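Local coordinates for protein adenylate kinase (Schistosoma mansoni, PDB 3UMF) that catalyses the reversible transfer of a phosphoryl group between adenine nucleotides, ATP and AMP giving two ADP, as an adenylate kinase built on a Rossmann-like fold, at residues E47-V50 with Q51-F55; L78-M81 with M82-E86; L96-E99 with A100-L104; E164-I167 with V168-R172. All blocks are in the same frame, centred on the assembly; numbering follows the deposited sequence.

Interaction 1: E47-V50 with Q51-F55; sequences EKLV and QKFHF
L49 meets F53 and F55 at the C-terminal end of helix 42-53, which in the adenylate kinase fold is the helix that follows the P-loop and leads here into the edge strand 56-58. The apolar contacts lie on the buried side. L49 CD2 lies 3.9 Å from F53 CE2, the two chains crossing at a slant, while L49 CB sits 4.2 Å from F55 CD2. F53 CB in turn lies over one face of the F55 ring, toward its rim. L112 of strand 110-114 touches L49 and F55, and N208 of helix 200-212 touches L49 and F53. Leucine and phenylalanine suit a helix end pressed against a sheet.

The backbone bonds follow the i to i+4 pattern, and F53 N bonds to L49 O at 2.8 Å. The last, H54 N to V50 O, is weak (130°), and H54 is the residue where the chain leaves helical geometry, with positive phi (65°).

On the outer side the polar chains take over. Q51 extends from a CG anti to its backbone N (chi1 -174°), and a water bridges back to the helix: it accepts from Q51 NE2 at 2.8 Å and donates to K48 O at 2.9 Å.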
loop_
_atom_site.group_PDB
_atom_site.type_symbol
_atom_site.label_atom_id
_atom_site.label_comp_id
_atom_site.label_asym_id
_atom_site.label_seq_id
_atom_site.Cartn_x
_atom_site.Cartn_y
_atom_site.Cartn_z
ATOM N N GLU A 47 10.859 1.163 1.987
ATOM C CA GLU A 47 11.886 1.349 3.009
ATOM C C GLU A 47 12.834 2.471 2.617
ATOM O O GLU A 47 13.199 3.305 3.443
ATOM C CB GLU A 47 12.686 0.059 3.209
ATOM C CG GLU A 47 11.918 -1.056 3.885
ATOM C CD GLU A 47 12.696 -2.356 3.908
ATOM O OE1 GLU A 47 13.860 -2.362 3.449
ATOM O OE2 GLU A 47 12.146 -3.375 4.378
ATOM N N LYS A 48 13.227 2.482 1.349
ATOM C CA LYS A 48 14.173 3.472 0.855
ATOM C C LYS A 48 13.550 4.864 0.809
ATOM O O LYS A 48 14.224 5.856 1.077
ATOM C CB LYS A 48 14.715 3.054 -0.516
ATOM C CG LYS A 48 15.290 1.643 -0.522
ATOM C CD LYS A 48 16.611 1.569 -1.255
ATOM C CE LYS A 48 16.458 1.930 -2.714
ATOM N NZ LYS A 48 17.789 2.105 -3.353
ATOM N N LEU A 49 12.261 4.934 0.487
ATOM C CA LEU A 49 11.541 6.208 0.479
ATOM C C LEU A 49 11.456 6.813 1.877
ATOM O O LEU A 49 11.691 8.006 2.063
ATOM C CB LEU A 49 10.132 6.028 -0.089
ATOM C CG LEU A 49 10.019 5.834 -1.601
ATOM C CD1 LEU A 49 8.579 5.534 -1.984
ATOM C CD2 LEU A 49 10.523 7.068 -2.336
ATOM N N VAL A 50 11.114 5.982 2.856
ATOM C CA VAL A 50 11.034 6.419 4.245
ATOM C C VAL A 50 12.399 6.881 4.740
ATOM O O VAL A 50 12.504 7.857 5.481
ATOM C CB VAL A 50 10.493 5.295 5.156
ATOM C CG1 VAL A 50 10.636 5.665 6.625
ATOM C CG2 VAL A 50 9.041 5.001 4.822
ATOM N N GLN A 51 13.448 6.188 4.315
ATOM C CA GLN A 51 14.802 6.548 4.715
ATOM C C GLN A 51 15.222 7.896 4.128
ATOM O O GLN A 51 15.780 8.736 4.832
ATOM C CB GLN A 51 15.796 5.456 4.312
ATOM C CG GLN A 51 17.207 5.687 4.828
ATOM C CD GLN A 51 18.189 4.639 4.342
ATOM O OE1 GLN A 51 18.660 3.807 5.117
ATOM N NE2 GLN A 51 18.513 4.684 3.054
ATOM N N LYS A 52 14.941 8.108 2.846
ATOM C CA LYS A 52 15.321 9.352 2.182
ATOM C C LYS A 52 14.430 10.530 2.577
ATOM O O LYS A 52 14.928 11.618 2.862
ATOM C CB LYS A 52 15.303 9.179 0.652
ATOM C CG LYS A 52 15.678 10.441 -0.133
ATOM C CD LYS A 52 15.490 10.246 -1.635
ATOM C CE LYS A 52 15.956 11.462 -2.430
ATOM N NZ LYS A 52 17.440 11.564 -2.484
ATOM N N PHE A 53 13.118 10.316 2.598
ATOM C CA PHE A 53 12.179 11.424 2.781
ATOM C C PHE A 53 11.584 11.565 4.180
ATOM O O PHE A 53 10.889 12.543 4.452
ATOM C CB PHE A 53 11.039 11.326 1.764
ATOM C CG PHE A 53 11.464 11.547 0.345
ATOM C CD1 PHE A 53 11.762 12.820 -0.118
ATOM C CD2 PHE A 53 11.551 10.482 -0.534
ATOM C CE1 PHE A 53 12.152 13.022 -1.435
ATOM C CE2 PHE A 53 11.938 10.678 -1.847
ATOM C CZ PHE A 53 12.239 11.948 -2.300
ATOM N N HIS A 54 11.838 10.586 5.046
ATOM C CA HIS A 54 11.320 10.593 6.417
ATOM C C HIS A 54 9.793 10.494 6.444
ATOM O O HIS A 54 9.141 11.005 7.358
ATOM C CB HIS A 54 11.806 11.831 7.183
ATOM C CG HIS A 54 13.255 12.146 6.957
ATOM N ND1 HIS A 54 14.213 11.167 6.804
ATOM C CD2 HIS A 54 13.901 13.328 6.849
ATOM C CE1 HIS A 54 15.392 11.735 6.616
ATOM N NE2 HIS A 54 15.232 13.044 6.639
ATOM N N PHE A 55 9.228 9.834 5.436
ATOM C CA PHE A 55 7.787 9.612 5.367
ATOM C C PHE A 55 7.312 8.797 6.561
ATOM O O PHE A 55 8.036 7.934 7.052
ATOM C CB PHE A 55 7.433 8.833 4.089
ATOM C CG PHE A 55 7.566 9.628 2.814
ATOM C CD1 PHE A 55 7.613 11.012 2.836
ATOM C CD2 PHE A 55 7.635 8.982 1.590
ATOM C CE1 PHE A 55 7.723 11.734 1.653
ATOM C CE2 PHE A 55 7.751 9.698 0.409
ATOM C CZ PHE A 55 7.796 11.073 0.441
HETATM O O HOH W 1 17.124 5.693 0.805
#

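Interaction 2: L78-M81 with M82-E86; sequences LKAM and MERGE
The backbone of L78-M81 runs on helically into M82-R84, with M82 N bonded to L78 O and E83 N to K79 O, and then stops at G85 in a Schellman motif. G85 has positive phi (80°), a conformation that costs glycine little, and the chain turns back so that E86 N reaches M81 O at 2.9 Å. M81 O also takes a weak bond from R84 N, which bonds to A80 O as well, while G85 N bonds to M82 O.

Among the side chains, R84 folds back along the helix with a bend at chi3 (-131°), which lays one face of its guanidinium over A80 O; NH2 comes within 3.6 Å of A80 CB, and the short alanine methyl fits beside it. E86 CD lies at the guanidinium edge, in its plane. R84 NH1 and E86 OE2 are paired charges, but at 2.4 Å they are modelled unrealistically close, and their exact geometry is doubtful. M81 CG is 3.7 Å from E86 OE1, while L78 and M82 pack on L64 of helix 60-68.

On this largely exposed helix end, opposite charges near the Schellman turn probably favour its bend, with E77 a weak, more distant partner for R84.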
loop_
_atom_site.group_PDB
_atom_site.type_symbol
_atom_site.label_atom_id
_atom_site.label_comp_id
_atom_site.label_asym_id
_atom_site.label_seq_id
_atom_site.Cartn_x
_atom_site.Cartn_y
_atom_site.Cartn_z
ATOM N N LEU A 78 -10.928 -8.353 17.990
ATOM C CA LEU A 78 -10.189 -8.455 16.733
ATOM C C LEU A 78 -9.392 -9.748 16.691
ATOM O O LEU A 78 -9.395 -10.457 15.687
ATOM C CB LEU A 78 -9.230 -7.275 16.563
ATOM C CG LEU A 78 -9.742 -6.011 15.871
ATOM C CD1 LEU A 78 -8.582 -5.057 15.605
ATOM C CD2 LEU A 78 -10.467 -6.356 14.580
ATOM N N LYS A 79 -8.714 -10.044 17.797
ATOM C CA LYS A 79 -7.891 -11.242 17.915
ATOM C C LYS A 79 -8.731 -12.511 17.773
ATOM O O LYS A 79 -8.344 -13.444 17.070
ATOM C CB LYS A 79 -7.146 -11.232 19.253
ATOM C CG LYS A 79 -6.122 -12.343 19.429
ATOM C CD LYS A 79 -5.299 -12.129 20.692
ATOM C CE LYS A 79 -4.303 -13.256 20.909
ATOM N NZ LYS A 79 -4.980 -14.564 21.105
ATOM N N ALA A 80 -9.886 -12.533 18.432
ATOM C CA ALA A 80 -10.792 -13.675 18.348
ATOM C C ALA A 80 -11.336 -13.852 16.934
ATOM O O ALA A 80 -11.503 -14.977 16.466
ATOM C CB ALA A 80 -11.932 -13.528 19.346
ATOM N N MET A 81 -11.609 -12.736 16.258
ATOM C CA MET A 81 -12.068 -12.767 14.870
ATOM C C MET A 81 -10.988 -13.336 13.958
ATOM O O MET A 81 -11.262 -14.182 13.108
ATOM C CB MET A 81 -12.457 -11.362 14.402
ATOM C CG MET A 81 -13.770 -10.853 14.972
ATOM S SD MET A 81 -13.953 -9.064 14.805
ATOM C CE MET A 81 -13.786 -8.869 13.032
ATOM N N MET A 82 -9.760 -12.857 14.139
ATOM C CA MET A 82 -8.618 -13.339 13.371
ATOM C C MET A 82 -8.409 -14.835 13.579
ATOM O O MET A 82 -8.126 -15.569 12.634
ATOM C CB MET A 82 -7.353 -12.577 13.762
ATOM C CG MET A 82 -7.346 -11.110 13.366
ATOM S SD MET A 82 -5.988 -10.211 14.142
ATOM C CE MET A 82 -6.227 -8.576 13.452
ATOM N N GLU A 83 -8.560 -15.280 14.823
ATOM C CA GLU A 83 -8.383 -16.685 15.170
ATOM C C GLU A 83 -9.375 -17.578 14.424
ATOM O O GLU A 83 -9.040 -18.697 14.034
ATOM C CB GLU A 83 -8.514 -16.873 16.685
ATOM C CG GLU A 83 -7.890 -18.150 17.226
ATOM C CD GLU A 83 -7.708 -18.113 18.733
ATOM O OE1 GLU A 83 -8.029 -17.071 19.344
ATOM O OE2 GLU A 83 -7.242 -19.119 19.308
ATOM N N ARG A 84 -10.588 -17.072 14.213
ATOM C CA ARG A 84 -11.623 -17.813 13.494
ATOM C C ARG A 84 -11.448 -17.745 11.979
ATOM O O ARG A 84 -12.115 -18.470 11.240
ATOM C CB ARG A 84 -13.013 -17.285 13.861
ATOM C CG ARG A 84 -13.434 -17.567 15.288
ATOM C CD ARG A 84 -14.801 -16.974 15.584
ATOM N NE ARG A 84 -14.790 -16.202 16.823
ATOM C CZ ARG A 84 -15.217 -14.948 16.927
ATOM N NH1 ARG A 84 -15.700 -14.321 15.864
ATOM N NH2 ARG A 84 -15.165 -14.325 18.095
ATOM N N GLY A 85 -10.561 -16.869 11.521
ATOM C CA GLY A 85 -10.370 -16.664 10.097
ATOM C C GLY A 85 -11.436 -15.751 9.523
ATOM O O GLY A 85 -11.700 -15.765 8.318
ATOM N N GLU A 86 -12.053 -14.960 10.397
ATOM C CA GLU A 86 -13.051 -13.978 9.990
ATOM C C GLU A 86 -12.397 -12.750 9.369
ATOM O O GLU A 86 -11.244 -12.425 9.664
ATOM C CB GLU A 86 -13.903 -13.548 11.184
ATOM C CG GLU A 86 -14.911 -14.577 11.663
ATOM C CD GLU A 86 -15.794 -14.030 12.765
ATOM O OE1 GLU A 86 -16.009 -12.799 12.793
ATOM O OE2 GLU A 86 -16.266 -14.821 13.610
#

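Interaction 3: L96-E99 with A100-L104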
loop_
_atom_site.group_PDB
_atom_site.type_symbol
_atom_site.label_atom_id
_atom_site.label_comp_id
_atom_site.label_asym_id
_atom_site.label_seq_id
_atom_site.Cartn_x
_atom_site.Cartn_y
_atom_site.Cartn_z
ATOM N N LEU A 96 -8.394 2.882 12.282
ATOM C CA LEU A 96 -7.023 2.745 12.764
ATOM C C LEU A 96 -6.071 3.639 11.973
ATOM O O LEU A 96 -5.188 4.276 12.549
ATOM C CB LEU A 96 -6.563 1.284 12.709
ATOM C CG LEU A 96 -7.228 0.323 13.701
ATOM C CD1 LEU A 96 -6.653 -1.081 13.563
ATOM C CD2 LEU A 96 -7.074 0.826 15.127
ATOM N N LEU A 97 -6.260 3.682 10.655
ATOM C CA LEU A 97 -5.469 4.554 9.787
ATOM C C LEU A 97 -5.627 6.015 10.188
ATOM O O LEU A 97 -4.640 6.718 10.403
ATOM C CB LEU A 97 -5.893 4.384 8.326
ATOM C CG LEU A 97 -5.340 3.178 7.567
ATOM C CD1 LEU A 97 -6.058 3.021 6.235
ATOM C CD2 LEU A 97 -3.843 3.328 7.352
ATOM N N LYS A 98 -6.876 6.456 10.292
ATOM C CA LYS A 98 -7.196 7.829 10.662
ATOM C C LYS A 98 -6.587 8.188 12.012
ATOM O O LYS A 98 -6.027 9.270 12.182
ATOM C CB LYS A 98 -8.714 8.014 10.713
ATOM C CG LYS A 98 -9.178 9.448 10.915
ATOM C CD LYS A 98 -10.697 9.515 10.980
ATOM C CE LYS A 98 -11.212 10.916 10.707
ATOM N NZ LYS A 98 -12.701 10.960 10.696
ATOM N N GLU A 99 -6.692 7.267 12.964
ATOM C CA GLU A 99 -6.173 7.493 14.307
ATOM C C GLU A 99 -4.656 7.638 14.284
ATOM O O GLU A 99 -4.098 8.486 14.978
ATOM C CB GLU A 99 -6.576 6.347 15.238
ATOM C CG GLU A 99 -6.167 6.561 16.684
ATOM C CD GLU A 99 -6.001 5.260 17.447
ATOM O OE1 GLU A 99 -5.183 5.225 18.391
ATOM O OE2 GLU A 99 -6.691 4.274 17.107
ATOM N N ALA A 100 -3.993 6.812 13.481
ATOM C CA ALA A 100 -2.542 6.870 13.358
ATOM C C ALA A 100 -2.073 8.151 12.663
ATOM O O ALA A 100 -1.040 8.716 13.021
ATOM C CB ALA A 100 -2.023 5.641 12.620
ATOM N N MET A 101 -2.841 8.615 11.680
ATOM C CA MET A 101 -2.481 9.816 10.930
ATOM C C MET A 101 -2.590 11.091 11.773
ATOM O O MET A 101 -1.724 11.964 11.696
ATOM C CB MET A 101 -3.315 9.928 9.651
ATOM C CG MET A 101 -3.018 8.829 8.632
ATOM S SD MET A 101 -4.091 8.878 7.185
ATOM C CE MET A 101 -3.830 10.557 6.619
ATOM N N ILE A 102 -3.647 11.189 12.575
ATOM C CA ILE A 102 -3.846 12.325 13.475
ATOM C C ILE A 102 -2.700 12.393 14.475
ATOM O O ILE A 102 -2.236 13.473 14.851
ATOM C CB ILE A 102 -5.178 12.193 14.248
ATOM C CG1 ILE A 102 -6.365 12.341 13.291
ATOM C CG2 ILE A 102 -5.273 13.224 15.360
ATOM C CD1 ILE A 102 -7.717 12.175 13.961
ATOM N N LYS A 103 -2.233 11.216 14.873
ATOM C CA LYS A 103 -1.182 11.062 15.862
ATOM C C LYS A 103 0.197 11.440 15.310
ATOM O O LYS A 103 1.079 11.848 16.066
ATOM C CB LYS A 103 -1.177 9.602 16.344
ATOM C CG LYS A 103 -0.396 9.326 17.613
ATOM C CD LYS A 103 -0.331 7.828 17.878
ATOM C CE LYS A 103 -0.217 7.520 19.363
ATOM N NZ LYS A 103 1.163 7.142 19.768
ATOM N N LEU A 104 0.380 11.327 13.995
ATOM C CA LEU A 104 1.705 11.490 13.389
ATOM C C LEU A 104 1.840 12.642 12.389
ATOM O O LEU A 104 2.921 12.854 11.833
ATOM C CB LEU A 104 2.124 10.188 12.684
ATOM C CG LEU A 104 2.329 8.946 13.552
ATOM C CD1 LEU A 104 2.573 7.731 12.674
ATOM C CD2 LEU A 104 3.486 9.150 14.517
#
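M101 rests against the carbonyl of L97, one turn earlier in the helix. CB lies 3.6 Å from L97 O, and CG comes nearer still, 3.2 Å from the same oxygen, because chi1 (-67°) sets CG beside the backbone N and so back along the helix. SD is 3.9 Å from L97 O. At chi3 (55°) the chain bends, and CE turns off from the carbonyl. The same carbonyl oxygen also accepts the bond from M101 N at 2.9 Å.

Helix 90-104 flanks the parallel sheet of the Rossmann-like core, and M101 is one of the residues that face inward: it meets L58 of strand 56-58, F111 of strand 110-114, and V130 and C131 in a loop. An unbranched, flexible thioether suits such a mixed surface. L97 and A100 share this side, both touching L58 and also L63 of helix 60-68; the short methyl of A100 suits a place where both leucines touch it.

I102 is exposed, with CG1 3.3 Å from K98 O, the acceptor of its own backbone N, and CD1 4.3 Å from K98 CG. K98 is extended, and its NZ makes a weak hydrogen bond with E129 O. K103 N gives E99 O a weak bond at 3.3 Å, while the long polar chains of E99 and K103 run from the exposed side of the helix.

Interaction 4: E164-I167 with V168-R172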
loop_
_atom_site.group_PDB
_atom_site.type_symbol
_atom_site.label_atom_id
_atom_site.label_comp_id
_atom_site.label_asym_id
_atom_site.label_seq_id
_atom_site.Cartn_x
_atom_site.Cartn_y
_atom_site.Cartn_z
ATOM N N GLU A 164 5.286 -22.933 -7.033
ATOM C CA GLU A 164 5.473 -21.883 -8.029
ATOM C C GLU A 164 4.145 -21.478 -8.676
ATOM O O GLU A 164 3.890 -20.294 -8.896
ATOM C CB GLU A 164 6.485 -22.322 -9.092
ATOM C CG GLU A 164 7.894 -22.535 -8.545
ATOM C CD GLU A 164 8.898 -22.891 -9.623
ATOM O OE1 GLU A 164 8.474 -23.288 -10.731
ATOM O OE2 GLU A 164 10.117 -22.769 -9.366
ATOM N N GLU A 165 3.301 -22.462 -8.967
ATOM C CA GLU A 165 1.996 -22.194 -9.565
ATOM C C GLU A 165 1.084 -21.422 -8.611
ATOM O O GLU A 165 0.275 -20.603 -9.051
ATOM C CB GLU A 165 1.323 -23.490 -10.036
ATOM C CG GLU A 165 -0.010 -23.301 -10.769
ATOM C CD GLU A 165 0.139 -22.733 -12.180
ATOM O OE1 GLU A 165 1.265 -22.361 -12.577
ATOM O OE2 GLU A 165 -0.880 -22.663 -12.902
ATOM N N THR A 166 1.218 -21.675 -7.311
ATOM C CA THR A 166 0.464 -20.918 -6.314
ATOM C C THR A 166 0.802 -19.429 -6.398
ATOM O O THR A 166 -0.083 -18.574 -6.336
ATOM C CB THR A 166 0.732 -21.430 -4.884
ATOM O OG1 THR A 166 0.260 -22.776 -4.764
ATOM C CG2 THR A 166 0.015 -20.556 -3.856
ATOM N N ILE A 167 2.087 -19.129 -6.555
ATOM C CA ILE A 167 2.550 -17.750 -6.686
ATOM C C ILE A 167 2.093 -17.122 -8.008
ATOM O O ILE A 167 1.746 -15.938 -8.058
ATOM C CB ILE A 167 4.089 -17.670 -6.563
ATOM C CG1 ILE A 167 4.520 -18.041 -5.139
ATOM C CG2 ILE A 167 4.596 -16.283 -6.930
ATOM C CD1 ILE A 167 6.014 -17.962 -4.916
ATOM N N VAL A 168 2.092 -17.914 -9.077
ATOM C CA VAL A 168 1.562 -17.443 -10.354
ATOM C C VAL A 168 0.092 -17.047 -10.209
ATOM O O VAL A 168 -0.308 -15.969 -10.645
ATOM C CB VAL A 168 1.725 -18.498 -11.472
ATOM C CG1 VAL A 168 0.919 -18.104 -12.699
ATOM C CG2 VAL A 168 3.199 -18.665 -11.831
ATOM N N LYS A 169 -0.698 -17.911 -9.576
ATOM C CA LYS A 169 -2.110 -17.625 -9.315
ATOM C C LYS A 169 -2.300 -16.425 -8.390
ATOM O O LYS A 169 -3.245 -15.651 -8.548
ATOM C CB LYS A 169 -2.810 -18.846 -8.713
ATOM C CG LYS A 169 -2.870 -20.051 -9.631
ATOM C CD LYS A 169 -3.368 -19.671 -11.014
ATOM C CE LYS A 169 -3.626 -20.915 -11.848
ATOM N NZ LYS A 169 -3.261 -20.699 -13.271
ATOM N N ARG A 170 -1.411 -16.276 -7.414
ATOM C CA ARG A 170 -1.486 -15.134 -6.508
ATOM C C ARG A 170 -1.207 -13.839 -7.268
ATOM O O ARG A 170 -1.828 -12.807 -7.007
ATOM C CB ARG A 170 -0.510 -15.296 -5.342
ATOM C CG ARG A 170 -0.633 -14.213 -4.277
ATOM C CD ARG A 170 0.375 -14.428 -3.159
ATOM N NE ARG A 170 0.167 -15.707 -2.485
ATOM C CZ ARG A 170 1.009 -16.228 -1.599
ATOM N NH1 ARG A 170 2.119 -15.582 -1.278
ATOM N NH2 ARG A 170 0.740 -17.398 -1.038
ATOM N N PHE A 171 -0.274 -13.909 -8.213
ATOM C CA PHE A 171 0.034 -12.789 -9.096
ATOM C C PHE A 171 -1.183 -12.401 -9.939
ATOM O O PHE A 171 -1.537 -11.228 -10.034
ATOM C CB PHE A 171 1.215 -13.144 -10.012
ATOM C CG PHE A 171 1.529 -12.090 -11.038
ATOM C CD1 PHE A 171 2.456 -11.098 -10.767
ATOM C CD2 PHE A 171 0.896 -12.088 -12.272
ATOM C CE1 PHE A 171 2.747 -10.123 -11.709
ATOM C CE2 PHE A 171 1.176 -11.111 -13.215
ATOM C CZ PHE A 171 2.107 -10.129 -12.931
ATOM N N ARG A 172 -1.811 -13.394 -10.559
ATOM C CA ARG A 172 -2.945 -13.153 -11.442
ATOM C C ARG A 172 -4.162 -12.691 -10.654
ATOM O O ARG A 172 -4.917 -11.835 -11.118
ATOM C CB ARG A 172 -3.275 -14.406 -12.252
ATOM C CG ARG A 172 -2.167 -14.840 -13.201
ATOM C CD ARG A 172 -2.577 -16.077 -13.990
ATOM N NE ARG A 172 -1.519 -16.509 -14.905
ATOM C CZ ARG A 172 -1.545 -17.641 -15.601
ATOM N NH1 ARG A 172 -2.578 -18.466 -15.492
ATOM N NH2 ARG A 172 -0.537 -17.944 -16.405
HETATM O O HOH W 2 -1.145 -21.490 -15.330
#
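E165 and K169 are joined by an i to i+4 salt bridge on the exposed side of helix 161-177, which packs on helix 143-150 in the adenylate kinase fold. Both chains bend where they meet. E165 starts with CG anti to its backbone N (chi1 -176°) and then turns at chi2 (73°), which brings the carboxylate back over the following turn. In K169, chi1 sets CG beside the backbone N, 3.2 Å from E165 O; the bends at chi2 and chi4 then carry its NZ to E165 OE2 at 3.1 Å. The ammonium comes to that oxygen from above the carboxylate plane, 43° out of it.

V168 is the buried member. Its CG2, beside the backbone N, lies 3.4 Å from E164 O, and CG1 sits over one face of the R172 guanidinium. A beta-branched valine is compact enough for this inner side, where R147 and L151 also touch it. R172 points to helix 143-150 and pairs with E143 through NE, while E164 bonds to the backbone N of K152 and T166 OG1 to D162 O, within its own helix.

E165 OE2 has a further partner in a water that donates to it at 2.7 Å and accepts a weak bond from R172 NH1.

All four are local contacts along helices, between residues three to five apart. Interactions 1 and 3 are partly buried, on helices 42-53 and 90-104, and both press apolar chains on strand 110-114; their nearest atoms are about 8 Å apart. Interactions 2 and 4 lie at the surface and add charged pairs to the backbone bonds, within the second segment and modelled doubtfully short in interaction 2, across the two segments in interaction 4. Interactions 2 and 3 belong to successive helices, each touching helix 60-68, with nearest atoms about 5 Å apart. Interactions 3 and 4 are on opposite sides of the chain's centre, their centres about 34 Å apart. Interactions 1 and 2 both include a helix end closed by a positive-phi residue.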